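Long-range contact in phosphoribosyltransferase (Thermus thermophilus, PDB 1WD5), which is of unknown function but probably acts as a type I phosphoribosyltransferase, moving a 5-phosphoribosyl group from PRPP to an acceptor: residues Pro31-Asp39 against Glu193-Ile202. Residues are numbered along the deposited sequence; the frame is centred on the assembly and turned at random.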
loop_
_atom_site.group_PDB
_atom_site.type_symbol
_atom_site.label_atom_id
_atom_site.label_comp_id
_atom_site.label_asym_id
_atom_site.label_seq_id
_atom_site.Cartn_x
_atom_site.Cartn_y
_atom_site.Cartn_z
ATOM N N PRO A 31 -2.740 4.278 3.249
ATOM C CA PRO A 31 -3.622 5.046 4.139
ATOM C C PRO A 31 -4.937 4.295 4.345
ATOM O O PRO A 31 -5.423 3.661 3.409
ATOM C CB PRO A 31 -3.844 6.352 3.372
ATOM C CG PRO A 31 -2.663 6.435 2.439
ATOM C CD PRO A 31 -2.490 5.009 1.997
ATOM N N ARG A 32 -5.504 4.335 5.553
ATOM C CA ARG A 32 -4.934 5.036 6.702
ATOM C C ARG A 32 -4.523 4.033 7.784
ATOM O O ARG A 32 -3.455 4.157 8.378
ATOM C CB ARG A 32 -5.940 6.040 7.279
ATOM C CG ARG A 32 -6.252 7.208 6.333
ATOM C CD ARG A 32 -6.977 8.350 7.042
ATOM N NE ARG A 32 -8.339 8.008 7.442
ATOM C CZ ARG A 32 -9.384 7.978 6.619
ATOM N NH1 ARG A 32 -9.242 8.271 5.331
ATOM N NH2 ARG A 32 -10.584 7.661 7.089
ATOM N N GLY A 33 -5.373 3.039 8.033
ATOM C CA GLY A 33 -5.063 2.040 9.041
ATOM C C GLY A 33 -3.746 1.334 8.758
ATOM O O GLY A 33 -3.030 0.931 9.680
ATOM N N GLY A 34 -3.427 1.187 7.476
ATOM C CA GLY A 34 -2.195 0.530 7.090
ATOM C C GLY A 34 -0.950 1.240 7.593
ATOM O O GLY A 34 0.093 0.614 7.787
ATOM N N VAL A 35 -1.051 2.548 7.810
ATOM C CA VAL A 35 0.092 3.316 8.285
ATOM C C VAL A 35 0.441 2.910 9.711
ATOM O O VAL A 35 1.602 2.952 10.100
ATOM C CB VAL A 35 -0.184 4.839 8.216
ATOM C CG1 VAL A 35 0.984 5.617 8.813
ATOM C CG2 VAL A 35 -0.389 5.263 6.765
ATOM N N VAL A 36 -0.560 2.502 10.487
ATOM C CA VAL A 36 -0.307 2.071 11.861
ATOM C C VAL A 36 0.496 0.776 11.852
ATOM O O VAL A 36 1.491 0.643 12.570
ATOM C CB VAL A 36 -1.615 1.829 12.641
ATOM C CG1 VAL A 36 -1.293 1.310 14.033
ATOM C CG2 VAL A 36 -2.411 3.124 12.739
ATOM N N VAL A 37 0.065 -0.184 11.035
ATOM C CA VAL A 37 0.773 -1.453 10.947
ATOM C C VAL A 37 2.183 -1.193 10.424
ATOM O O VAL A 37 3.155 -1.750 10.933
ATOM C CB VAL A 37 0.063 -2.445 9.994
ATOM C CG1 VAL A 37 0.811 -3.776 9.988
ATOM C CG2 VAL A 37 -1.395 -2.661 10.440
ATOM N N ALA A 38 2.285 -0.339 9.408
ATOM C CA ALA A 38 3.571 -0.003 8.794
ATOM C C ALA A 38 4.548 0.646 9.779
ATOM O O ALA A 38 5.747 0.340 9.785
ATOM C CB ALA A 38 3.346 0.921 7.602
ATOM N N ASP A 39 4.038 1.556 10.601
ATOM C CA ASP A 39 4.879 2.236 11.576
ATOM C C ASP A 39 5.476 1.231 12.562
ATOM O O ASP A 39 6.657 1.315 12.902
ATOM C CB ASP A 39 4.066 3.283 12.344
ATOM C CG ASP A 39 4.902 4.024 13.374
ATOM O OD1 ASP A 39 5.691 4.907 12.983
ATOM O OD2 ASP A 39 4.781 3.713 14.576
ATOM N N GLU A 193 -11.263 3.504 14.096
ATOM C CA GLU A 193 -10.971 4.446 13.022
ATOM C C GLU A 193 -9.610 5.134 13.188
ATOM O O GLU A 193 -9.223 5.507 14.295
ATOM C CB GLU A 193 -12.084 5.502 12.984
ATOM C CG GLU A 193 -11.825 6.749 12.143
ATOM C CD GLU A 193 -11.667 6.457 10.662
ATOM O OE1 GLU A 193 -12.307 5.505 10.167
ATOM O OE2 GLU A 193 -10.916 7.193 9.989
ATOM N N VAL A 194 -8.888 5.287 12.079
ATOM C CA VAL A 194 -7.594 5.973 12.066
ATOM C C VAL A 194 -7.811 7.183 11.151
ATOM O O VAL A 194 -7.967 7.035 9.939
ATOM C CB VAL A 194 -6.476 5.069 11.499
ATOM C CG1 VAL A 194 -5.184 5.871 11.337
ATOM C CG2 VAL A 194 -6.234 3.887 12.446
ATOM N N THR A 195 -7.843 8.374 11.742
ATOM C CA THR A 195 -8.098 9.605 10.995
ATOM C C THR A 195 -6.872 10.172 10.284
ATOM O O THR A 195 -5.738 9.758 10.542
ATOM C CB THR A 195 -8.619 10.706 11.929
ATOM O OG1 THR A 195 -7.561 11.103 12.805
ATOM C CG2 THR A 195 -9.787 10.196 12.777
ATOM N N ASP A 196 -7.106 11.129 9.390
ATOM C CA ASP A 196 -6.008 11.766 8.675
ATOM C C ASP A 196 -5.090 12.409 9.711
ATOM O O ASP A 196 -3.866 12.409 9.549
ATOM C CB ASP A 196 -6.531 12.831 7.701
ATOM C CG ASP A 196 -7.089 12.230 6.417
ATOM O OD1 ASP A 196 -6.383 11.430 5.765
ATOM O OD2 ASP A 196 -8.232 12.568 6.049
ATOM N N GLU A 197 -5.674 12.952 10.778
ATOM C CA GLU A 197 -4.869 13.572 11.825
ATOM C C GLU A 197 -4.018 12.511 12.518
ATOM O O GLU A 197 -2.886 12.782 12.918
ATOM C CB GLU A 197 -5.747 14.289 12.855
ATOM C CG GLU A 197 -6.584 15.427 12.286
ATOM C CD GLU A 197 -6.977 16.451 13.342
ATOM O OE1 GLU A 197 -7.150 16.061 14.519
ATOM O OE2 GLU A 197 -7.122 17.645 12.991
ATOM N N ASP A 198 -4.557 11.302 12.669
ATOM C CA ASP A 198 -3.783 10.227 13.292
ATOM C C ASP A 198 -2.608 9.862 12.378
ATOM O O ASP A 198 -1.500 9.617 12.850
ATOM C CB ASP A 198 -4.649 8.985 13.542
ATOM C CG ASP A 198 -5.725 9.218 14.596
ATOM O OD1 ASP A 198 -5.490 10.014 15.531
ATOM O OD2 ASP A 198 -6.801 8.590 14.500
ATOM N N VAL A 199 -2.845 9.831 11.070
ATOM C CA VAL A 199 -1.775 9.506 10.133
ATOM C C VAL A 199 -0.712 10.595 10.174
ATOM O O VAL A 199 0.479 10.301 10.158
ATOM C CB VAL A 199 -2.296 9.361 8.690
ATOM C CG1 VAL A 199 -1.121 9.205 7.722
ATOM C CG2 VAL A 199 -3.219 8.141 8.592
ATOM N N GLU A 200 -1.145 11.850 10.240
ATOM C CA GLU A 200 -0.217 12.974 10.299
ATOM C C GLU A 200 0.646 12.904 11.552
ATOM O O GLU A 200 1.841 13.198 11.506
ATOM C CB GLU A 200 -0.973 14.301 10.288
ATOM C CG GLU A 200 -1.447 14.753 8.915
ATOM C CD GLU A 200 -2.178 16.086 8.969
ATOM O OE1 GLU A 200 -1.690 17.007 9.662
ATOM O OE2 GLU A 200 -3.235 16.215 8.311
ATOM N N ALA A 201 0.033 12.529 12.671
ATOM C CA ALA A 201 0.752 12.419 13.940
ATOM C C ALA A 201 1.865 11.379 13.808
ATOM O O ALA A 201 2.986 11.588 14.273
ATOM C CB ALA A 201 -0.207 12.016 15.046
ATOM N N ILE A 202 1.548 10.259 13.164
ATOM C CA ILE A 202 2.526 9.200 12.964
ATOM C C ILE A 202 3.646 9.664 12.038
ATOM O O ILE A 202 4.823 9.480 12.343
ATOM C CB ILE A 202 1.862 7.948 12.371
ATOM C CG1 ILE A 202 0.900 7.346 13.398
ATOM C CG2 ILE A 202 2.924 6.934 11.968
ATOM C CD1 ILE A 202 0.111 6.170 12.884
#
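Arg32, Val35 and Val36 meet Val194, Val199 and Ile202 where the starts of helices 33-45 and 196-204, with the turns before them, pack nearly parallel, laying the C-terminal helix against the helix that follows the first strand of the core sheet. The axes of 33-39 and 196-202 run 23° apart and 9.7 Å from each other at their closest. Polar bonds hold the N-terminal end. With its chain bent at chi3 (-69°), Arg32 presents the edge of its guanidinium: NE donates to Val194 O (2.7 Å), in the carbonyl plane, while NH2 forms a salt bridge with Glu193, its N-H pointing almost straight at the syn lone pair of OE2 (3.0 Å). Two bonds from one flat group should fix its rotation. Arg32 CB rests on Val199 CG2 at 3.7 Å. Further along, Val36 CG2 fits between Val194 CG2 (3.9 Å) and Ile202 CD1 (4.0 Å), and Val35 CG1 lies against Ile202 CG2. Ile202 CG2 also touches OD1 of Asp39, whose carboxylate is taken by Arg7, Arg43 and Trp206. A capping box of Thr195 and Asp198 starts the second helix. The turn after strand 26-29, with its cis Pro31-Arg32 peptide, is consistent with the pyrophosphate-binding loop of type I phosphoribosyltransferases. Around the pair, Tyr109 and Arg105 of helix 88-112 bind Asp196 and touch Arg32, Arg6 of helix 6-17 packs on Val36 and Val194, and Ala38 packs against Leu49 of strand 48-59 and Val126 of strand 122-126.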